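DNA-binding response regulator, merR family (Colwellia psychrerythraea, PDB 3CNB) probably acts as a DNA-binding response regulator, of which this chain is the signal receiver domain, expected to switch state on phosphorylation. Local coordinates at residues I13-D16 and F20-M23; F27-N30 and K36-I39; T109-P114 and T118-T123. All blocks are in the same frame, centred on the assembly; numbering follows the deposited sequence.

In the fold
Followed from the N terminus, strand 10-14 leads into contact 1, where its C-terminal end and the loop beyond it meet the first turns of helix 18-31 after a short turn. Contact 2 comes next and uses the C-terminal part of the same helix, against which the chain returns as strand 36-40, an edge strand; together the two span one beta-alpha-beta unit. Contact 3, much later, folds helix 117-129 against strand 109-112 at the other edge of the five-stranded parallel sheet. The three loops follow in series, and none nests in or crosses another. Contacts 1 and 2 touch through Ile13 and Ile37, 1 and 3 through Glu15 and Lys113, and 2 and 3 through Phe27 and Leu120.

Contact 1: residues I13-D16 and F20-M23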
loop_
_atom_site.group_PDB
_atom_site.type_symbol
_atom_site.label_atom_id
_atom_site.label_comp_id
_atom_site.label_asym_id
_atom_site.label_seq_id
_atom_site.Cartn_x
_atom_site.Cartn_y
_atom_site.Cartn_z
ATOM N N ILE A 13 -0.451 4.233 4.349
ATOM C CA ILE A 13 -1.294 4.377 3.174
ATOM C C ILE A 13 -0.817 5.558 2.353
ATOM O O ILE A 13 -0.802 6.686 2.844
ATOM C CB ILE A 13 -2.804 4.579 3.554
ATOM C CG1 ILE A 13 -3.363 3.335 4.239
ATOM C CG2 ILE A 13 -3.670 4.943 2.323
ATOM C CD1 ILE A 13 -4.554 3.653 5.115
ATOM N N ILE A 14 -0.442 5.300 1.122
ATOM C CA ILE A 14 -0.068 6.309 0.177
ATOM C C ILE A 14 -1.171 6.569 -0.822
ATOM O O ILE A 14 -1.402 5.793 -1.689
ATOM C CB ILE A 14 1.198 5.924 -0.530
ATOM C CG1 ILE A 14 2.358 5.854 0.444
ATOM C CG2 ILE A 14 1.485 6.853 -1.605
ATOM C CD1 ILE A 14 3.477 5.065 0.032
ATOM N N GLU A 15 -1.832 7.700 -0.692
ATOM C CA GLU A 15 -3.072 7.982 -1.385
ATOM C C GLU A 15 -3.486 9.464 -1.362
ATOM O O GLU A 15 -3.711 9.994 -0.332
ATOM C CB GLU A 15 -4.159 7.135 -0.756
ATOM C CG GLU A 15 -5.545 7.337 -1.248
ATOM C CD GLU A 15 -5.706 6.992 -2.674
ATOM O OE1 GLU A 15 -5.944 7.883 -3.449
ATOM O OE2 GLU A 15 -5.570 5.860 -3.037
ATOM N N ASP A 16 -3.624 10.111 -2.504
ATOM C CA ASP A 16 -4.016 11.514 -2.513
ATOM C C ASP A 16 -5.484 11.829 -2.444
ATOM O O ASP A 16 -5.840 12.936 -2.187
ATOM C CB ASP A 16 -3.294 12.387 -3.549
ATOM C CG ASP A 16 -3.387 11.854 -4.929
ATOM O OD1 ASP A 16 -4.047 10.846 -5.087
ATOM O OD2 ASP A 16 -2.822 12.406 -5.850
ATOM N N PHE A 20 -11.316 8.667 0.236
ATOM C CA PHE A 20 -10.924 7.271 0.105
ATOM C C PHE A 20 -9.846 6.859 1.116
ATOM O O PHE A 20 -9.929 5.774 1.702
ATOM C CB PHE A 20 -10.462 6.948 -1.322
ATOM C CG PHE A 20 -10.120 5.498 -1.517
ATOM C CD1 PHE A 20 -11.118 4.512 -1.428
ATOM C CD2 PHE A 20 -8.799 5.107 -1.746
ATOM C CE1 PHE A 20 -10.782 3.161 -1.578
ATOM C CE2 PHE A 20 -8.455 3.767 -1.903
ATOM C CZ PHE A 20 -9.439 2.787 -1.820
ATOM N N ALA A 21 -8.853 7.726 1.326
ATOM C CA ALA A 21 -7.799 7.470 2.307
ATOM C C ALA A 21 -8.346 7.332 3.719
ATOM O O ALA A 21 -7.809 6.554 4.512
ATOM C CB ALA A 21 -6.718 8.570 2.264
ATOM N N ASP A 22 -9.402 8.087 4.033
ATOM C CA ASP A 22 -10.016 8.048 5.366
ATOM C C ASP A 22 -10.871 6.791 5.509
ATOM O O ASP A 22 -10.998 6.247 6.604
ATOM C CB ASP A 22 -10.893 9.287 5.628
ATOM C CG ASP A 22 -10.086 10.598 5.749
ATOM O OD1 ASP A 22 -8.835 10.581 5.681
ATOM O OD2 ASP A 22 -10.734 11.660 5.897
ATOM N N MET A 23 -11.463 6.353 4.397
ATOM C CA MET A 23 -12.296 5.145 4.375
ATOM C C MET A 23 -11.444 3.886 4.502
ATOM O O MET A 23 -11.734 3.013 5.333
ATOM C CB MET A 23 -13.171 5.090 3.113
ATOM C CG MET A 23 -13.656 3.673 2.748
ATOM S SD MET A 23 -14.795 3.579 1.368
ATOM C CE MET A 23 -15.978 4.840 1.923
#
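Glu15 and Ala21 make the close part of this contact: the CG methylene of the glutamate sits 3.9 Å from the CB methyl of the alanine, where the loop after strand 10-14 passes the early turns of helix 18-31. The small alanine side chain lets the two backbones come near, with Glu15 CA and Ala21 CA 6.0 Å apart. Glu15 turns CG away from its own nitrogen (chi1 176°) and then bends at chi2, which brings the carboxylate to the edge of the Phe20 ring, the two side chains crossing at about a right angle. There OE2 lies near the ring plane, 3.6 Å from Phe20 CD2, and the carboxylate stands perpendicular to the ring (90° between planes). Carboxylate oxygen thus faces the ring's C-H rim.

The Ile13 end is slacker, though buried: its CD1 comes no nearer than 4.4 Å to Ala21 O. The more open side is that of Phe20, which is partly exposed. No hydrogen bond crosses between 13-16 and 20-23; the carboxylate finds its polar partners elsewhere, OE1 at Asp17 N and OE2 in a salt bridge with Lys113, which makes another to Asp61. Acidic residues in the loop that follows the first strand, beside Asp61, the predicted phosphorylation site, are typical of the CheY-like receiver fold.

Contact 2: residues F27-N30 and K36-I39; sequences FLEN and KIKI
Glu29 OE2 accepts a hydrogen bond 3.0 Å long from a water, and that water in turn accepts one of 3.0 Å from Ile37 N. This water is the polar link between helix 18-31 and strand 36-40, the second half of the beta-alpha-beta unit that opens the receiver domain; no direct hydrogen bond joins the two segments. The bridge gives the backbone N-H of Ile37 a partner on an edge strand of the sheet, and it ties down one oxygen of a carboxylate at the partly exposed margin of the contact. The glutamate chain is extended beyond CG (chi2 178°), which takes the carboxylate past the isoleucine to the water while its CG methylene stays against the hydrocarbon, 3.6 Å from Ile37 CG1. The two side chains cross at a slant, the acid chain lying on the outer side of the isoleucine.

Deeper in, the contact is apolar. Ile37 points at the helix and packs against Leu28 and Glu29, its CD1 meeting Leu28 and its CG1 meeting Glu29. The Leu28 side chain also touches Ile11 and Ile13 of strand 10-14 and Ile124 of helix 117-129. Ile37 also rests on Ile11, Ile13 and Thr25. Lys36 and Lys38, alternating with Ile37 along the strand, have their CB atoms pointing away from the helix. On the buried side the isoleucine ends in its CD1 methyl, 3.7 Å from Leu28 CB and 4.0 Å from Leu28 C.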
loop_
_atom_site.group_PDB
_atom_site.type_symbol
_atom_site.label_atom_id
_atom_site.label_comp_id
_atom_site.label_asym_id
_atom_site.label_seq_id
_atom_site.Cartn_x
_atom_site.Cartn_y
_atom_site.Cartn_z
ATOM N N PHE A 27 -11.566 1.349 7.646
ATOM C CA PHE A 27 -11.636 -0.087 7.378
ATOM C C PHE A 27 -10.483 -0.882 8.013
ATOM O O PHE A 27 -10.697 -1.941 8.633
ATOM C CB PHE A 27 -11.660 -0.342 5.870
ATOM C CG PHE A 27 -11.782 -1.800 5.510
ATOM C CD1 PHE A 27 -13.026 -2.442 5.578
ATOM C CD2 PHE A 27 -10.663 -2.532 5.131
ATOM C CE1 PHE A 27 -13.147 -3.785 5.259
ATOM C CE2 PHE A 27 -10.778 -3.874 4.799
ATOM C CZ PHE A 27 -12.032 -4.498 4.861
ATOM N N LEU A 28 -9.261 -0.390 7.850
ATOM C CA LEU A 28 -8.121 -1.103 8.380
ATOM C C LEU A 28 -7.994 -0.982 9.900
ATOM O O LEU A 28 -7.483 -1.897 10.543
ATOM C CB LEU A 28 -6.839 -0.676 7.672
ATOM C CG LEU A 28 -6.679 -1.010 6.199
ATOM C CD1 LEU A 28 -5.390 -0.335 5.667
ATOM C CD2 LEU A 28 -6.626 -2.501 6.032
ATOM N N GLU A 29 -8.464 0.126 10.482
ATOM C CA GLU A 29 -8.553 0.249 11.958
ATOM C C GLU A 29 -9.608 -0.670 12.561
ATOM O O GLU A 29 -9.393 -1.221 13.643
ATOM C CB GLU A 29 -8.814 1.701 12.404
ATOM C CG GLU A 29 -7.620 2.623 12.112
ATOM C CD GLU A 29 -7.830 4.074 12.495
ATOM O OE1 GLU A 29 -8.994 4.535 12.560
ATOM O OE2 GLU A 29 -6.808 4.758 12.717
ATOM N N ASN A 30 -10.748 -0.805 11.878
ATOM C CA ASN A 30 -11.781 -1.791 12.238
ATOM C C ASN A 30 -11.187 -3.198 12.260
ATOM O O ASN A 30 -11.388 -3.935 13.204
ATOM C CB ASN A 30 -12.958 -1.758 11.249
ATOM C CG ASN A 30 -13.761 -0.469 11.320
ATOM O OD1 ASN A 30 -13.555 0.351 12.208
ATOM N ND2 ASN A 30 -14.670 -0.271 10.354
ATOM N N LYS A 36 -1.122 0.744 14.160
ATOM C CA LYS A 36 -1.126 2.162 13.850
ATOM C C LYS A 36 -1.127 2.379 12.338
ATOM O O LYS A 36 -0.335 1.798 11.609
ATOM C CB LYS A 36 -0.073 2.971 14.636
ATOM C CG LYS A 36 1.374 2.759 14.297
ATOM C CD LYS A 36 2.246 3.373 15.406
ATOM C CE LYS A 36 3.391 4.241 14.850
ATOM N NZ LYS A 36 4.371 3.507 13.991
ATOM N N ILE A 37 -2.083 3.182 11.889
ATOM C CA ILE A 37 -2.323 3.409 10.480
ATOM C C ILE A 37 -2.003 4.863 10.225
ATOM O O ILE A 37 -2.487 5.734 10.932
ATOM C CB ILE A 37 -3.790 3.169 10.113
ATOM C CG1 ILE A 37 -4.334 1.922 10.823
ATOM C CG2 ILE A 37 -3.949 3.067 8.616
ATOM C CD1 ILE A 37 -4.332 0.684 10.028
ATOM N N LYS A 38 -1.146 5.120 9.242
ATOM C CA LYS A 38 -0.797 6.480 8.863
ATOM C C LYS A 38 -1.045 6.716 7.379
ATOM O O LYS A 38 -0.981 5.779 6.568
ATOM C CB LYS A 38 0.651 6.802 9.244
ATOM C CG LYS A 38 0.937 6.708 10.750
ATOM C CD LYS A 38 0.526 7.968 11.504
ATOM C CE LYS A 38 0.527 7.729 13.012
ATOM N NZ LYS A 38 -0.420 8.645 13.712
ATOM N N ILE A 39 -1.388 7.963 7.043
ATOM C CA ILE A 39 -1.616 8.374 5.663
ATOM C C ILE A 39 -0.573 9.383 5.183
ATOM O O ILE A 39 -0.278 10.358 5.867
ATOM C CB ILE A 39 -3.026 8.994 5.439
ATOM C CG1 ILE A 39 -4.124 8.101 6.015
ATOM C CG2 ILE A 39 -3.280 9.208 3.969
ATOM C CD1 ILE A 39 -5.424 8.851 6.274
HETATM O O HOH W 1 -4.153 3.968 13.935
#

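Contact 3: residues T109-P114 and T118-T123; sequences TCFGKP and TLLEKT
Phe111 carries almost all of the apolar packing, reaching from strand 109-112 to the first turns of helix 117-129. Its CE1 and CZ meet the helix: CE1 lies 3.8 Å from Leu119 CG and 3.9 Å from Leu120 CB, and CZ is 3.6 Å from Leu120 CA. The ring therefore presses on backbone as well as side chains. Leu119 slants across the ring, whereas Leu120 crosses it at about a right angle and sends CD1 toward CZ and CE2. A looser methyl contact, Thr109 CG2 to Thr123 CG2 at 4.3 Å, marks the other end of the interface.

The polar part lies within the helix. Thr123 sets OG1 beside its own backbone nitrogen (chi1 -58°), and the hydroxyl donates to Leu119 O at 2.7 Å, approaching from above the carbonyl plane. Thr123 N also donates to that oxygen, at 2.9 Å, so one carbonyl serves two donors one turn later. The bond holds OG1 at the edge of the Phe111 ring, near its plane and 3.9 Å from CZ.

The axes of 109-112 and 118-123 run nearly antiparallel (158°) and approach to 10.6 Å. Phe111 also touches Ile88 of the adjacent strand 86-91, and Leu120 extends the packing to Leu24 and Phe27, so helix 117-129 packs on the edge strand and also against helix 18-31.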
loop_
_atom_site.group_PDB
_atom_site.type_symbol
_atom_site.label_atom_id
_atom_site.label_comp_id
_atom_site.label_asym_id
_atom_site.label_seq_id
_atom_site.Cartn_x
_atom_site.Cartn_y
_atom_site.Cartn_z
ATOM N N THR A 109 0.328 -7.931 -4.895
ATOM C CA THR A 109 -0.845 -7.930 -5.730
ATOM C C THR A 109 -1.267 -6.496 -5.997
ATOM O O THR A 109 -0.693 -5.550 -5.449
ATOM C CB THR A 109 -2.003 -8.727 -5.065
ATOM O OG1 THR A 109 -3.070 -8.882 -6.008
ATOM C CG2 THR A 109 -2.485 -8.052 -3.770
ATOM N N CYS A 110 -2.268 -6.342 -6.853
ATOM C CA CYS A 110 -2.756 -5.043 -7.204
ATOM C C CYS A 110 -4.283 -5.061 -7.233
ATOM O O CYS A 110 -4.883 -5.918 -7.865
ATOM C CB CYS A 110 -2.159 -4.598 -8.540
ATOM S SG CYS A 110 -2.655 -2.951 -9.081
ATOM N N PHE A 111 -4.890 -4.119 -6.519
ATOM C CA PHE A 111 -6.329 -3.983 -6.452
ATOM C C PHE A 111 -6.813 -2.907 -7.402
ATOM O O PHE A 111 -6.251 -1.816 -7.441
ATOM C CB PHE A 111 -6.752 -3.617 -5.030
ATOM C CG PHE A 111 -6.796 -4.785 -4.090
ATOM C CD1 PHE A 111 -8.004 -5.415 -3.819
ATOM C CD2 PHE A 111 -5.634 -5.262 -3.480
ATOM C CE1 PHE A 111 -8.063 -6.501 -2.953
ATOM C CE2 PHE A 111 -5.676 -6.330 -2.613
ATOM C CZ PHE A 111 -6.901 -6.963 -2.353
ATOM N N GLY A 112 -7.852 -3.221 -8.175
ATOM C CA GLY A 112 -8.529 -2.230 -9.003
ATOM C C GLY A 112 -9.480 -1.392 -8.182
ATOM O O GLY A 112 -9.844 -1.785 -7.078
ATOM N N LYS A 113 -9.870 -0.236 -8.707
ATOM C CA LYS A 113 -10.869 0.615 -8.051
ATOM C C LYS A 113 -12.174 0.578 -8.850
ATOM O O LYS A 113 -12.123 0.564 -10.070
ATOM C CB LYS A 113 -10.344 2.040 -7.832
ATOM C CG LYS A 113 -9.244 2.104 -6.764
ATOM C CD LYS A 113 -8.795 3.511 -6.479
ATOM C CE LYS A 113 -7.452 3.507 -5.788
ATOM N NZ LYS A 113 -6.817 4.857 -5.854
ATOM N N PRO A 114 -13.348 0.501 -8.174
ATOM C CA PRO A 114 -13.555 0.573 -6.720
ATOM C C PRO A 114 -13.051 -0.700 -6.074
ATOM O O PRO A 114 -13.207 -1.775 -6.638
ATOM C CB PRO A 114 -15.076 0.727 -6.570
ATOM C CG PRO A 114 -15.655 0.134 -7.829
ATOM C CD PRO A 114 -14.607 0.233 -8.905
ATOM N N THR A 118 -14.109 -7.081 0.501
ATOM C CA THR A 118 -14.130 -8.508 0.909
ATOM C C THR A 118 -12.811 -9.230 0.576
ATOM O O THR A 118 -12.197 -9.902 1.421
ATOM C CB THR A 118 -15.300 -9.235 0.224
ATOM O OG1 THR A 118 -16.521 -8.642 0.662
ATOM C CG2 THR A 118 -15.328 -10.738 0.555
ATOM N N LEU A 119 -12.376 -9.088 -0.664
ATOM C CA LEU A 119 -11.083 -9.640 -1.054
ATOM C C LEU A 119 -9.896 -9.041 -0.263
ATOM O O LEU A 119 -9.011 -9.768 0.188
ATOM C CB LEU A 119 -10.906 -9.458 -2.550
ATOM C CG LEU A 119 -9.597 -9.939 -3.196
ATOM C CD1 LEU A 119 -9.300 -11.431 -2.920
ATOM C CD2 LEU A 119 -9.639 -9.645 -4.688
ATOM N N LEU A 120 -9.901 -7.724 -0.069
ATOM C CA LEU A 120 -8.856 -7.068 0.713
ATOM C C LEU A 120 -8.772 -7.550 2.148
ATOM O O LEU A 120 -7.678 -7.795 2.647
ATOM C CB LEU A 120 -9.018 -5.543 0.681
ATOM C CG LEU A 120 -8.018 -4.792 1.587
ATOM C CD1 LEU A 120 -6.587 -4.822 0.966
ATOM C CD2 LEU A 120 -8.462 -3.361 1.921
ATOM N N GLU A 121 -9.921 -7.696 2.800
ATOM C CA GLU A 121 -9.992 -8.220 4.170
ATOM C C GLU A 121 -9.247 -9.562 4.308
ATOM O O GLU A 121 -8.413 -9.709 5.190
ATOM C CB GLU A 121 -11.454 -8.352 4.606
ATOM C CG GLU A 121 -11.665 -8.609 6.108
ATOM C CD GLU A 121 -11.900 -10.076 6.463
ATOM O OE1 GLU A 121 -12.214 -10.352 7.643
ATOM O OE2 GLU A 121 -11.788 -10.957 5.578
ATOM N N LYS A 122 -9.541 -10.509 3.414
ATOM C CA LYS A 122 -8.901 -11.835 3.389
ATOM C C LYS A 122 -7.416 -11.721 3.091
ATOM O O LYS A 122 -6.591 -12.324 3.781
ATOM C CB LYS A 122 -9.526 -12.672 2.273
ATOM C CG LYS A 122 -9.145 -14.146 2.270
ATOM C CD LYS A 122 -10.329 -14.962 2.724
ATOM C CE LYS A 122 -10.160 -16.426 2.434
ATOM N NZ LYS A 122 -11.487 -17.072 2.546
ATOM N N THR A 123 -7.101 -10.946 2.047
ATOM C CA THR A 123 -5.749 -10.801 1.505
ATOM C C THR A 123 -4.785 -10.228 2.518
ATOM O O THR A 123 -3.785 -10.860 2.826
ATOM C CB THR A 123 -5.742 -9.939 0.227
ATOM O OG1 THR A 123 -6.602 -10.537 -0.744
ATOM C CG2 THR A 123 -4.348 -9.841 -0.366
#